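Leucine aminopeptidase A1, chloroplastic (PDB 4KSI) removes N-terminal amino acids, preferably leucine, from peptides as a magnesium-dependent homohexameric M17 aminopeptidase, and has a role in wound signalling and insect defence. Local coordinates at residues E380-D385 / M470-P475; T303-G308 / C356-S361; E387-L392 / A411-A416; M322-G327 / P505-E510. One frame throughout, in Å; residues are numbered along the deposited sequence.

In the fold
All four contacts lie in the catalytic domain round its two magnesium ions. The segments of contacts 2 and 4 alternate along the chain. Contact 3 is nested inside the loop closed by contact 1, and contact 1 inside that of contact 4. Contact 2 pairs strands 304-305 and 347-358 of the large mixed sheet, which also holds strand 406-411 of contact 3. Contact 1 lies at the small sheet of 378-380 and 470-471. The centres of contacts 1 and 3 are about 11 Å apart, those of contacts 1 and 4 about 23 Å. Each contact supplies one metal ligand: D385, D305, E387 and D325. Ligands from separate parts of the chain, with K300, make one dinuclear site.

Contact 1. Residues E380-D385 / M470-P475; sequences EVNNTD and MINTGP. With MG (magnesium ion), chain B.
E380 and M470 begin a short parallel pairing of two chain segments. The E380 N to M470 O bond is 2.7 Å long and nearly straight at 171°. A weak bond from N472 N to E380 O follows. I471 CA also makes a CH...O contact to that oxygen.

Asparagine amides take over where the strands end. N382 meets the backbone of T473 with both ends of its amide. ND2 donates to T473 O at 2.9 Å, within its own amide plane and on a lone pair of the carbonyl. OD1 accepts from T473 N at 3.0 Å, again on a lone pair. N382 CG lies between the backbone N and the carbonyl carbon (chi1 58°), which turns the amide to T473. N472 answers in the other direction: its ND2 donates to N383 O at 2.9 Å and also to A386 O. The N382 and N472 amide planes stand 75° apart.

Carbon-to-oxygen packing adds a little. I471 CG2 lies 3.6 Å from E380 OE1, which is hydrogen-bonded to S465. N383 CB rests against T473 OG1.

N383 OD1 accepts from D385 N at 2.8 Å, an Asx turn just before the metal ligand. D385 binds one magnesium through its backbone O and side-chain OD1. V381 and N472 pack on L390 of helix 388-401, while M470 and N472 touch F486 of helix 479-488.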
loop_
_atom_site.group_PDB
_atom_site.type_symbol
_atom_site.label_atom_id
_atom_site.label_comp_id
_atom_site.label_asym_id
_atom_site.label_seq_id
_atom_site.Cartn_x
_atom_site.Cartn_y
_atom_site.Cartn_z
ATOM N N GLU A 380 -22.718 15.087 7.779
ATOM C CA GLU A 380 -22.369 13.675 7.875
ATOM C C GLU A 380 -20.828 13.652 7.859
ATOM O O GLU A 380 -20.212 14.093 6.876
ATOM C CB GLU A 380 -22.905 12.890 6.669
ATOM C CG GLU A 380 -22.561 11.398 6.759
ATOM C CD GLU A 380 -23.095 10.574 5.566
ATOM O OE1 GLU A 380 -23.526 11.144 4.479
ATOM O OE2 GLU A 380 -23.084 9.303 5.703
ATOM N N VAL A 381 -20.228 13.137 8.913
ATOM C CA VAL A 381 -18.783 13.137 9.058
ATOM C C VAL A 381 -18.217 11.890 8.404
ATOM O O VAL A 381 -17.958 10.912 9.107
ATOM C CB VAL A 381 -18.342 13.268 10.551
ATOM C CG1 VAL A 381 -16.792 13.328 10.681
ATOM C CG2 VAL A 381 -18.959 14.535 11.140
ATOM N N ASN A 382 -18.026 11.929 7.061
ATOM C CA ASN A 382 -17.584 10.730 6.360
ATOM C C ASN A 382 -16.108 10.513 6.573
ATOM O O ASN A 382 -15.611 9.456 6.197
ATOM C CB ASN A 382 -17.930 10.739 4.833
ATOM C CG ASN A 382 -17.348 11.921 4.101
ATOM O OD1 ASN A 382 -17.335 13.051 4.624
ATOM N ND2 ASN A 382 -16.854 11.690 2.862
ATOM N N ASN A 383 -15.388 11.488 7.165
ATOM C CA ASN A 383 -13.978 11.228 7.546
ATOM C C ASN A 383 -13.657 12.039 8.788
ATOM O O ASN A 383 -13.770 13.258 8.752
ATOM C CB ASN A 383 -13.001 11.593 6.390
ATOM C CG ASN A 383 -11.553 11.113 6.647
ATOM O OD1 ASN A 383 -10.999 11.263 7.757
ATOM N ND2 ASN A 383 -10.919 10.535 5.598
ATOM N N THR A 384 -13.308 11.398 9.889
ATOM C CA THR A 384 -13.104 12.160 11.122
ATOM C C THR A 384 -11.797 12.905 11.135
ATOM O O THR A 384 -11.521 13.636 12.079
ATOM C CB THR A 384 -13.130 11.253 12.391
ATOM O OG1 THR A 384 -12.027 10.331 12.343
ATOM C CG2 THR A 384 -14.478 10.458 12.456
ATOM N N ASP A 385 -10.964 12.675 10.120
ATOM C CA ASP A 385 -9.715 13.393 10.008
ATOM C C ASP A 385 -9.893 14.731 9.247
ATOM O O ASP A 385 -8.932 15.488 9.021
ATOM C CB ASP A 385 -8.650 12.523 9.343
ATOM C CG ASP A 385 -7.238 13.139 9.471
ATOM O OD1 ASP A 385 -6.988 14.102 10.290
ATOM O OD2 ASP A 385 -6.358 12.673 8.774
ATOM N N MET A 470 -24.930 17.860 4.312
ATOM C CA MET A 470 -23.698 17.801 3.525
ATOM C C MET A 470 -22.793 16.766 4.198
ATOM O O MET A 470 -23.066 16.361 5.375
ATOM C CB MET A 470 -23.000 19.195 3.544
ATOM C CG MET A 470 -22.533 19.592 4.948
ATOM S SD MET A 470 -22.168 21.348 5.163
ATOM C CE MET A 470 -23.832 22.027 5.171
ATOM N N ILE A 471 -21.714 16.380 3.509
ATOM C CA ILE A 471 -20.664 15.587 4.102
ATOM C C ILE A 471 -19.540 16.549 4.481
ATOM O O ILE A 471 -19.542 17.704 4.046
ATOM C CB ILE A 471 -20.138 14.455 3.161
ATOM C CG1 ILE A 471 -19.516 15.036 1.867
ATOM C CG2 ILE A 471 -21.248 13.398 2.894
ATOM C CD1 ILE A 471 -19.089 13.982 0.790
ATOM N N ASN A 472 -18.558 16.092 5.239
ATOM C CA ASN A 472 -17.464 16.992 5.559
ATOM C C ASN A 472 -16.264 16.823 4.628
ATOM O O ASN A 472 -15.371 17.704 4.609
ATOM C CB ASN A 472 -17.026 16.943 7.060
ATOM C CG ASN A 472 -16.264 15.664 7.430
ATOM O OD1 ASN A 472 -16.602 14.580 6.924
ATOM N ND2 ASN A 472 -15.248 15.766 8.370
ATOM N N THR A 473 -16.195 15.724 3.884
ATOM C CA THR A 473 -14.948 15.417 3.169
ATOM C C THR A 473 -15.182 15.062 1.717
ATOM O O THR A 473 -15.786 14.028 1.418
ATOM C CB THR A 473 -14.213 14.235 3.820
ATOM O OG1 THR A 473 -14.250 14.399 5.250
ATOM C CG2 THR A 473 -12.742 14.103 3.309
ATOM N N GLY A 474 -14.678 15.912 0.810
ATOM C CA GLY A 474 -14.810 15.665 -0.615
ATOM C C GLY A 474 -13.701 14.734 -1.167
ATOM O O GLY A 474 -12.851 14.252 -0.420
ATOM N N PRO A 475 -13.685 14.503 -2.496
ATOM C CA PRO A 475 -12.588 13.724 -3.134
ATOM C C PRO A 475 -11.236 14.412 -2.903
ATOM O O PRO A 475 -11.193 15.631 -2.614
ATOM C CB PRO A 475 -12.942 13.740 -4.627
ATOM C CG PRO A 475 -14.346 14.225 -4.703
ATOM C CD PRO A 475 -14.663 15.016 -3.463
HETATM MG MG MG B . -7.413 16.105 10.632
HETATM O O HOH W 1 -6.788 17.428 9.560
#

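Contact 2. Residues T303-G308 / C356-S361; sequences TFDSGG and CENMIS. With MG (magnesium ion), chain B.
N358 has the largest share of this buried contact, with F304 and G308 next. Its side chain lies alongside that of D305, pointing the same way. N358 ND2 donates to D305 OD1 at 2.8 Å, on the syn side and 30° out of the carboxylate plane. G307 N reaches the same oxygen from the opposite face, forming an Asx turn. These two bonds limit rotation of the carboxylate while OD2 binds magnesium at 2.0 Å. N358 ND2 also donates to T384 O. With alanine here, D305 OD1 would probably keep the G307 bond alone of these two, T384 O would lose this donor, and the carboxylate would be freer to turn.

The N358 backbone is held too. Its N donates to F304 O at 2.9 Å in parallel strand pairing. Its O accepts from both S306 N and S306 OG, the latter at 2.7 Å. F304 CD2 approaches M359 SD obliquely at 4.3 Å.

G308 packs by its backbone: its CA makes a CH...O contact to M359 O, and its O meets I360 CD1. An ST turn, G308 N to S306 OG, fixes this bend.

Strand 347-358 here lies beside strand 304-305. Helix 263-269 packs on C356 and N358, and helix 229-242 on T303.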
loop_
_atom_site.group_PDB
_atom_site.type_symbol
_atom_site.label_atom_id
_atom_site.label_comp_id
_atom_site.label_asym_id
_atom_site.label_seq_id
_atom_site.Cartn_x
_atom_site.Cartn_y
_atom_site.Cartn_z
ATOM N N THR A 303 -4.881 21.169 19.086
ATOM C CA THR A 303 -3.615 21.096 19.753
ATOM C C THR A 303 -2.901 19.766 19.463
ATOM O O THR A 303 -1.647 19.643 19.629
ATOM C CB THR A 303 -3.781 21.337 21.274
ATOM O OG1 THR A 303 -4.584 20.298 21.832
ATOM C CG2 THR A 303 -4.391 22.739 21.589
ATOM N N PHE A 304 -3.690 18.770 19.074
ATOM C CA PHE A 304 -3.175 17.556 18.434
ATOM C C PHE A 304 -4.254 16.955 17.554
ATOM O O PHE A 304 -5.450 17.007 17.887
ATOM C CB PHE A 304 -2.690 16.468 19.419
ATOM C CG PHE A 304 -1.970 15.349 18.710
ATOM C CD1 PHE A 304 -0.691 15.567 18.162
ATOM C CD2 PHE A 304 -2.613 14.138 18.446
ATOM C CE1 PHE A 304 -0.048 14.563 17.405
ATOM C CE2 PHE A 304 -1.977 13.130 17.747
ATOM C CZ PHE A 304 -0.695 13.351 17.217
ATOM N N ASP A 305 -3.853 16.312 16.461
ATOM C CA ASP A 305 -4.825 15.664 15.579
ATOM C C ASP A 305 -4.329 14.280 15.229
ATOM O O ASP A 305 -3.395 14.125 14.420
ATOM C CB ASP A 305 -5.014 16.476 14.296
ATOM C CG ASP A 305 -6.015 15.830 13.325
ATOM O OD1 ASP A 305 -6.815 14.948 13.726
ATOM O OD2 ASP A 305 -6.000 16.212 12.113
ATOM N N SER A 306 -4.922 13.255 15.865
ATOM C CA SER A 306 -4.576 11.879 15.507
ATOM C C SER A 306 -5.305 11.486 14.206
ATOM O O SER A 306 -4.975 10.489 13.639
ATOM C CB SER A 306 -4.976 10.889 16.627
ATOM O OG SER A 306 -6.413 10.869 16.774
ATOM N N GLY A 307 -6.337 12.226 13.786
ATOM C CA GLY A 307 -7.250 11.714 12.742
ATOM C C GLY A 307 -8.541 11.169 13.338
ATOM O O GLY A 307 -9.556 11.055 12.637
ATOM N N GLY A 308 -8.543 10.834 14.644
ATOM C CA GLY A 308 -9.730 10.211 15.277
ATOM C C GLY A 308 -9.846 8.800 14.718
ATOM O O GLY A 308 -8.819 8.195 14.313
ATOM N N CYS A 356 -9.141 22.215 20.891
ATOM C CA CYS A 356 -9.454 20.838 21.324
ATOM C C CYS A 356 -8.377 19.939 20.767
ATOM O O CYS A 356 -7.503 20.390 20.013
ATOM C CB CYS A 356 -10.846 20.344 20.860
ATOM S SG CYS A 356 -11.058 20.355 19.064
ATOM N N GLU A 357 -8.397 18.678 21.156
ATOM C CA GLU A 357 -7.529 17.695 20.491
ATOM C C GLU A 357 -8.393 16.593 19.904
ATOM O O GLU A 357 -9.477 16.374 20.405
ATOM C CB GLU A 357 -6.389 17.160 21.405
ATOM C CG GLU A 357 -6.838 16.558 22.690
ATOM C CD GLU A 357 -5.701 15.915 23.482
ATOM O OE1 GLU A 357 -4.495 16.139 23.165
ATOM O OE2 GLU A 357 -6.021 15.195 24.464
ATOM N N ASN A 358 -7.943 15.962 18.819
ATOM C CA ASN A 358 -8.781 15.008 18.087
ATOM C C ASN A 358 -8.192 13.615 18.391
ATOM O O ASN A 358 -7.136 13.248 17.839
ATOM C CB ASN A 358 -8.709 15.300 16.563
ATOM C CG ASN A 358 -9.701 14.429 15.712
ATOM O OD1 ASN A 358 -10.723 13.970 16.218
ATOM N ND2 ASN A 358 -9.419 14.255 14.406
ATOM N N MET A 359 -8.812 12.906 19.329
ATOM C CA MET A 359 -8.278 11.648 19.884
ATOM C C MET A 359 -9.127 10.407 19.546
ATOM O O MET A 359 -10.103 10.479 18.798
ATOM C CB MET A 359 -8.144 11.819 21.409
ATOM C CG MET A 359 -7.222 12.984 21.763
ATOM S SD MET A 359 -5.464 12.658 21.340
ATOM C CE MET A 359 -4.963 11.884 22.900
ATOM N N ILE A 360 -8.751 9.251 20.098
ATOM C CA ILE A 360 -9.552 8.074 19.922
ATOM C C ILE A 360 -9.920 7.569 21.290
ATOM O O ILE A 360 -9.048 7.420 22.145
ATOM C CB ILE A 360 -8.772 6.984 19.168
ATOM C CG1 ILE A 360 -8.510 7.404 17.699
ATOM C CG2 ILE A 360 -9.520 5.643 19.213
ATOM C CD1 ILE A 360 -7.613 6.410 16.925
ATOM N N SER A 361 -11.210 7.352 21.525
ATOM C CA SER A 361 -11.685 6.647 22.728
ATOM C C SER A 361 -13.093 6.130 22.497
ATOM O O SER A 361 -13.652 6.247 21.401
ATOM C CB SER A 361 -11.659 7.554 23.976
ATOM O OG SER A 361 -12.657 8.566 23.836
HETATM MG MG MG B . -7.413 16.105 10.632
HETATM O O HOH W 2 -3.179 18.448 23.496
HETATM O O HOH W 1 -6.788 17.428 9.560
#

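Contact 3. Residues E387-L392 / A411-A416; sequences EGRLTL and ATLTGA. With MG (magnesium ion), chain C; MG (magnesium ion), chain B; SO4 (sulfate ion), chain D.
L392 and R389, at the start of helix 388-401, meet the end of strand 406-411 and the loop after it, at the dinuclear metal site of the M17 catalytic domain.

The direct contact is van der Waals: apolar at L392, methyl against guanidinium at R389. L392 CD1 touches A411 CB at 3.6 Å and L413 CD1 at 3.8 Å. T414 CG2 and L413 CD2 approach R389 NH2 obliquely.

The polar groups of 387-392 hold a sulfate, probably from the crystallisation liquor, which also lies beside L413 CD1. R389 NE donates to its O4 at 2.7 Å, and R389 NH2 to its O3 at 3.0 Å. The sulfur lies at the edge of the guanidinium, in its plane. The chain bends at chi3 (66°), which brings this edge round to the anion. Backbone N atoms of G388 and R389 add bonds to O1 and O4 respectively. The anion thus sits where the helix N-terminus probably adds positive potential. R389 is a predicted active-site residue. A leucine in its place would probably leave the anion without two of its donors and freer to turn.

The E387 carboxylate bridges both magnesium ions. D305 and D385 share one ion; K300 and D325 bind the other, to whose site D305 also belongs.

E387 OE1 lies 2.0 Å from the magnesium shared with D385, and OE2 2.1 Å from that shared with K300 and D325.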
loop_
_atom_site.group_PDB
_atom_site.type_symbol
_atom_site.label_atom_id
_atom_site.label_comp_id
_atom_site.label_asym_id
_atom_site.label_seq_id
_atom_site.Cartn_x
_atom_site.Cartn_y
_atom_site.Cartn_z
ATOM N N GLU A 387 -11.585 17.190 10.614
ATOM C CA GLU A 387 -12.265 17.618 11.852
ATOM C C GLU A 387 -12.064 19.106 12.068
ATOM O O GLU A 387 -12.851 19.760 12.741
ATOM C CB GLU A 387 -11.685 16.837 13.067
ATOM C CG GLU A 387 -10.322 17.363 13.588
ATOM C CD GLU A 387 -9.182 17.275 12.560
ATOM O OE1 GLU A 387 -9.023 16.259 11.814
ATOM O OE2 GLU A 387 -8.399 18.254 12.468
ATOM N N GLY A 388 -11.012 19.657 11.478
ATOM C CA GLY A 388 -10.721 21.076 11.684
ATOM C C GLY A 388 -11.831 21.942 11.129
ATOM O O GLY A 388 -12.249 22.948 11.771
ATOM N N ARG A 389 -12.361 21.561 9.967
ATOM C CA ARG A 389 -13.445 22.356 9.406
ATOM C C ARG A 389 -14.739 22.299 10.277
ATOM O O ARG A 389 -15.541 23.225 10.210
ATOM C CB ARG A 389 -13.738 21.923 7.962
ATOM C CG ARG A 389 -14.268 20.467 7.876
ATOM C CD ARG A 389 -14.114 19.946 6.417
ATOM N NE ARG A 389 -12.712 19.834 6.044
ATOM C CZ ARG A 389 -12.271 19.553 4.802
ATOM N NH1 ARG A 389 -13.144 19.319 3.790
ATOM N NH2 ARG A 389 -10.981 19.447 4.594
ATOM N N LEU A 390 -14.937 21.227 11.055
ATOM C CA LEU A 390 -16.100 21.099 11.955
ATOM C C LEU A 390 -15.910 22.064 13.133
ATOM O O LEU A 390 -16.853 22.725 13.512
ATOM C CB LEU A 390 -16.174 19.661 12.520
ATOM C CG LEU A 390 -16.348 18.481 11.521
ATOM C CD1 LEU A 390 -16.438 17.122 12.245
ATOM C CD2 LEU A 390 -17.616 18.709 10.690
ATOM N N THR A 391 -14.696 22.148 13.709
ATOM C CA THR A 391 -14.478 23.120 14.790
ATOM C C THR A 391 -14.591 24.546 14.238
ATOM O O THR A 391 -15.144 25.418 14.906
ATOM C CB THR A 391 -13.135 22.930 15.489
ATOM O OG1 THR A 391 -12.094 23.343 14.613
ATOM C CG2 THR A 391 -12.926 21.457 15.812
ATOM N N LEU A 392 -14.119 24.758 13.008
ATOM C CA LEU A 392 -14.204 26.075 12.374
ATOM C C LEU A 392 -15.638 26.482 12.030
ATOM O O LEU A 392 -15.956 27.642 12.085
ATOM C CB LEU A 392 -13.360 26.126 11.078
ATOM C CG LEU A 392 -11.845 26.232 11.368
ATOM C CD1 LEU A 392 -11.087 25.991 10.036
ATOM C CD2 LEU A 392 -11.429 27.554 12.032
ATOM N N ALA A 411 -6.082 28.203 8.973
ATOM C CA ALA A 411 -6.136 26.828 9.394
ATOM C C ALA A 411 -5.155 25.978 8.617
ATOM O O ALA A 411 -4.992 26.159 7.407
ATOM C CB ALA A 411 -7.550 26.294 9.204
ATOM N N THR A 412 -4.503 25.062 9.327
ATOM C CA THR A 412 -3.754 23.949 8.718
ATOM C C THR A 412 -4.743 22.905 8.160
ATOM O O THR A 412 -4.960 21.887 8.783
ATOM C CB THR A 412 -2.870 23.258 9.763
ATOM O OG1 THR A 412 -3.634 23.060 10.955
ATOM C CG2 THR A 412 -1.668 24.203 10.131
ATOM N N LEU A 413 -5.410 23.188 7.057
ATOM C CA LEU A 413 -6.606 22.428 6.773
ATOM C C LEU A 413 -6.324 21.181 5.956
ATOM O O LEU A 413 -6.863 20.128 6.259
ATOM C CB LEU A 413 -7.668 23.278 6.049
ATOM C CG LEU A 413 -9.128 22.858 6.379
ATOM C CD1 LEU A 413 -9.575 23.373 7.769
ATOM C CD2 LEU A 413 -10.114 23.344 5.316
ATOM N N THR A 414 -5.523 21.270 4.902
ATOM C CA THR A 414 -5.506 20.144 3.947
ATOM C C THR A 414 -4.074 19.812 3.519
ATOM O O THR A 414 -3.232 20.750 3.377
ATOM C CB THR A 414 -6.379 20.392 2.672
ATOM O OG1 THR A 414 -5.800 21.458 1.888
ATOM C CG2 THR A 414 -7.821 20.767 3.040
ATOM N N GLY A 415 -3.819 18.510 3.283
ATOM C CA GLY A 415 -2.593 18.054 2.556
ATOM C C GLY A 415 -2.671 18.547 1.101
ATOM O O GLY A 415 -1.655 18.852 0.465
ATOM N N ALA A 416 -3.889 18.626 0.567
ATOM C CA ALA A 416 -4.083 19.039 -0.833
ATOM C C ALA A 416 -3.416 20.422 -1.139
ATOM O O ALA A 416 -2.813 20.620 -2.197
ATOM C CB ALA A 416 -5.584 19.055 -1.169
HETATM MG MG MG C . -6.540 18.768 11.636
HETATM MG MG MG B . -7.413 16.105 10.632
HETATM S S SO4 D . -9.617 19.650 8.382
HETATM O O1 SO4 D . -9.239 18.719 9.482
HETATM O O2 SO4 D . -8.618 20.648 8.884
HETATM O O3 SO4 D . -9.180 19.227 7.017
HETATM O O4 SO4 D . -11.007 19.932 8.194
HETATM O O HOH W 1 -6.788 17.428 9.560
#

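Contact 4. Residues M322-G327 / P505-E510; sequences MKNDMG and PVWSDE. With MG (magnesium ion), chain C.
W507 buries its side chain against K323 and N324, and can be followed from CB outward. CB and CG, at the root of the indole, lie near the side-chain amide of N324. N324 is modelled in two conformers, and this describes one of them. In that conformer ND2 comes near the root of the indole obliquely. The far, benzo part of the ring belongs to K323. W507 CZ3 lies 3.8 Å from K323 CE, and CH2 at the tip comes within 3.6 Å of that carbon. The indole extends away from its own backbone N (chi1 -173°), which carries this end out to the lysine. K323 is fully extended beyond CG. The K323 and W507 side chains cross at about a right angle; CE approaches the ring obliquely. This methylene makes the nearest approach, while NZ donates a hydrogen bond to N221 O.

V506 makes a second, looser touch. Its CG1 is 4.1 Å from G327 CA. A side chain on G327 would point toward V506 and clash with CG1, so the glycine lets the two segments come close. No hydrogen bond joins the segments; they meet by van der Waals contact.

On the 322-327 side, D325 turns away from W507 and binds a magnesium through OD2 at 2.0 Å. Its OD1 accepts from T412 OG1. The 3-10 turn at 322-324 leads into helix 327-342. Helix 197-221 covers N324 and W507 through V220 and N221, and strand 507-508 pairs with strand 513-514.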
loop_
_atom_site.group_PDB
_atom_site.type_symbol
_atom_site.label_atom_id
_atom_site.label_comp_id
_atom_site.label_asym_id
_atom_site.label_seq_id
_atom_site.Cartn_x
_atom_site.Cartn_y
_atom_site.Cartn_z
ATOM N N MET A 322 1.690 16.567 14.335
ATOM C CA MET A 322 0.340 17.152 14.430
ATOM C C MET A 322 0.106 18.054 15.640
ATOM O O MET A 322 -0.995 18.619 15.797
ATOM C CB MET A 322 -0.783 16.116 14.253
ATOM C CG MET A 322 -0.896 15.512 12.842
ATOM S SD MET A 322 -1.211 16.803 11.582
ATOM C CE MET A 322 0.429 17.129 10.880
ATOM N N LYS A 323 1.126 18.216 16.498
ATOM C CA LYS A 323 1.086 19.349 17.439
ATOM C C LYS A 323 0.962 20.668 16.635
ATOM O O LYS A 323 0.607 21.704 17.222
ATOM C CB LYS A 323 2.381 19.417 18.280
ATOM C CG LYS A 323 3.643 19.731 17.441
ATOM C CD LYS A 323 4.932 19.731 18.305
ATOM C CE LYS A 323 6.158 20.083 17.431
ATOM N NZ LYS A 323 7.429 19.914 18.256
ATOM N N ASN A 324 1.316 20.672 15.328
ATOM C CA ASN A 324 1.287 21.945 14.609
ATOM C C ASN A 324 -0.077 22.203 13.951
ATOM O O ASN A 324 -0.247 23.197 13.210
ATOM C CB ASN A 324 2.401 22.031 13.574
ATOM C CG ASN A 324 2.175 21.102 12.429
ATOM O OD1 ASN A 324 1.091 20.541 12.289
ATOM N ND2 ASN A 324 3.194 20.921 11.600
ATOM N N ASP A 325 -1.047 21.336 14.249
ATOM C CA ASP A 325 -2.405 21.565 13.766
ATOM C C ASP A 325 -3.129 22.684 14.499
ATOM O O ASP A 325 -4.313 22.946 14.242
ATOM C CB ASP A 325 -3.183 20.270 13.887
ATOM C CG ASP A 325 -4.004 19.965 12.636
ATOM O OD1 ASP A 325 -3.647 20.368 11.483
ATOM O OD2 ASP A 325 -5.046 19.294 12.826
ATOM N N MET A 326 -2.444 23.296 15.470
ATOM C CA MET A 326 -2.948 24.550 16.062
ATOM C C MET A 326 -2.138 25.752 15.480
ATOM O O MET A 326 -2.181 26.853 16.027
ATOM C CB MET A 326 -2.966 24.546 17.611
ATOM C CG MET A 326 -1.771 23.859 18.292
ATOM S SD MET A 326 -0.260 24.726 17.799
ATOM C CE MET A 326 -0.419 26.307 18.688
ATOM N N GLY A 327 -1.472 25.537 14.340
ATOM C CA GLY A 327 -0.690 26.615 13.744
ATOM C C GLY A 327 -1.502 27.874 13.383
ATOM O O GLY A 327 -0.989 29.011 13.518
ATOM N N PRO A 505 3.158 26.342 5.450
ATOM C CA PRO A 505 4.253 27.197 5.952
ATOM C C PRO A 505 4.311 27.464 7.460
ATOM O O PRO A 505 5.254 28.130 7.907
ATOM C CB PRO A 505 4.063 28.502 5.165
ATOM C CG PRO A 505 2.618 28.511 4.775
ATOM C CD PRO A 505 2.216 27.071 4.591
ATOM N N VAL A 506 3.354 26.928 8.239
ATOM C CA VAL A 506 3.438 27.000 9.695
ATOM C C VAL A 506 4.617 26.166 10.218
ATOM O O VAL A 506 4.995 26.314 11.371
ATOM C CB VAL A 506 2.129 26.557 10.432
ATOM C CG1 VAL A 506 0.919 27.475 10.057
ATOM C CG2 VAL A 506 1.824 25.101 10.136
ATOM N N TRP A 507 5.184 25.285 9.398
ATOM C CA TRP A 507 6.232 24.381 9.916
ATOM C C TRP A 507 7.403 24.296 8.960
ATOM O O TRP A 507 7.187 24.122 7.760
ATOM C CB TRP A 507 5.669 22.965 10.121
ATOM C CG TRP A 507 6.670 22.055 10.817
ATOM C CD1 TRP A 507 7.500 21.077 10.238
ATOM C CD2 TRP A 507 7.014 22.057 12.249
ATOM N NE1 TRP A 507 8.307 20.501 11.195
ATOM C CE2 TRP A 507 8.024 21.026 12.434
ATOM C CE3 TRP A 507 6.572 22.789 13.361
ATOM C CZ2 TRP A 507 8.604 20.780 13.670
ATOM C CZ3 TRP A 507 7.116 22.502 14.610
ATOM C CH2 TRP A 507 8.136 21.534 14.754
ATOM N N SER A 508 8.644 24.396 9.431
ATOM C CA SER A 508 9.777 24.227 8.496
ATOM C C SER A 508 10.377 22.833 8.700
ATOM O O SER A 508 10.951 22.553 9.783
ATOM C CB SER A 508 10.828 25.328 8.723
ATOM O OG SER A 508 12.078 24.972 8.184
ATOM N N ASP A 509 10.220 21.955 7.701
ATOM C CA ASP A 509 10.960 20.665 7.687
ATOM C C ASP A 509 12.482 20.766 7.737
ATOM O O ASP A 509 13.110 19.969 8.401
ATOM C CB ASP A 509 10.562 19.799 6.500
ATOM C CG ASP A 509 9.101 19.382 6.549
ATOM O OD1 ASP A 509 8.635 18.831 7.574
ATOM O OD2 ASP A 509 8.394 19.660 5.558
ATOM N N GLU A 510 13.063 21.722 7.022
ATOM C CA GLU A 510 14.507 21.890 7.006
ATOM C C GLU A 510 14.996 22.346 8.392
ATOM O O GLU A 510 16.008 21.853 8.861
ATOM C CB GLU A 510 14.982 22.862 5.890
HETATM MG MG MG C . -6.540 18.768 11.636
HETATM O O HOH W 1 -6.788 17.428 9.560
#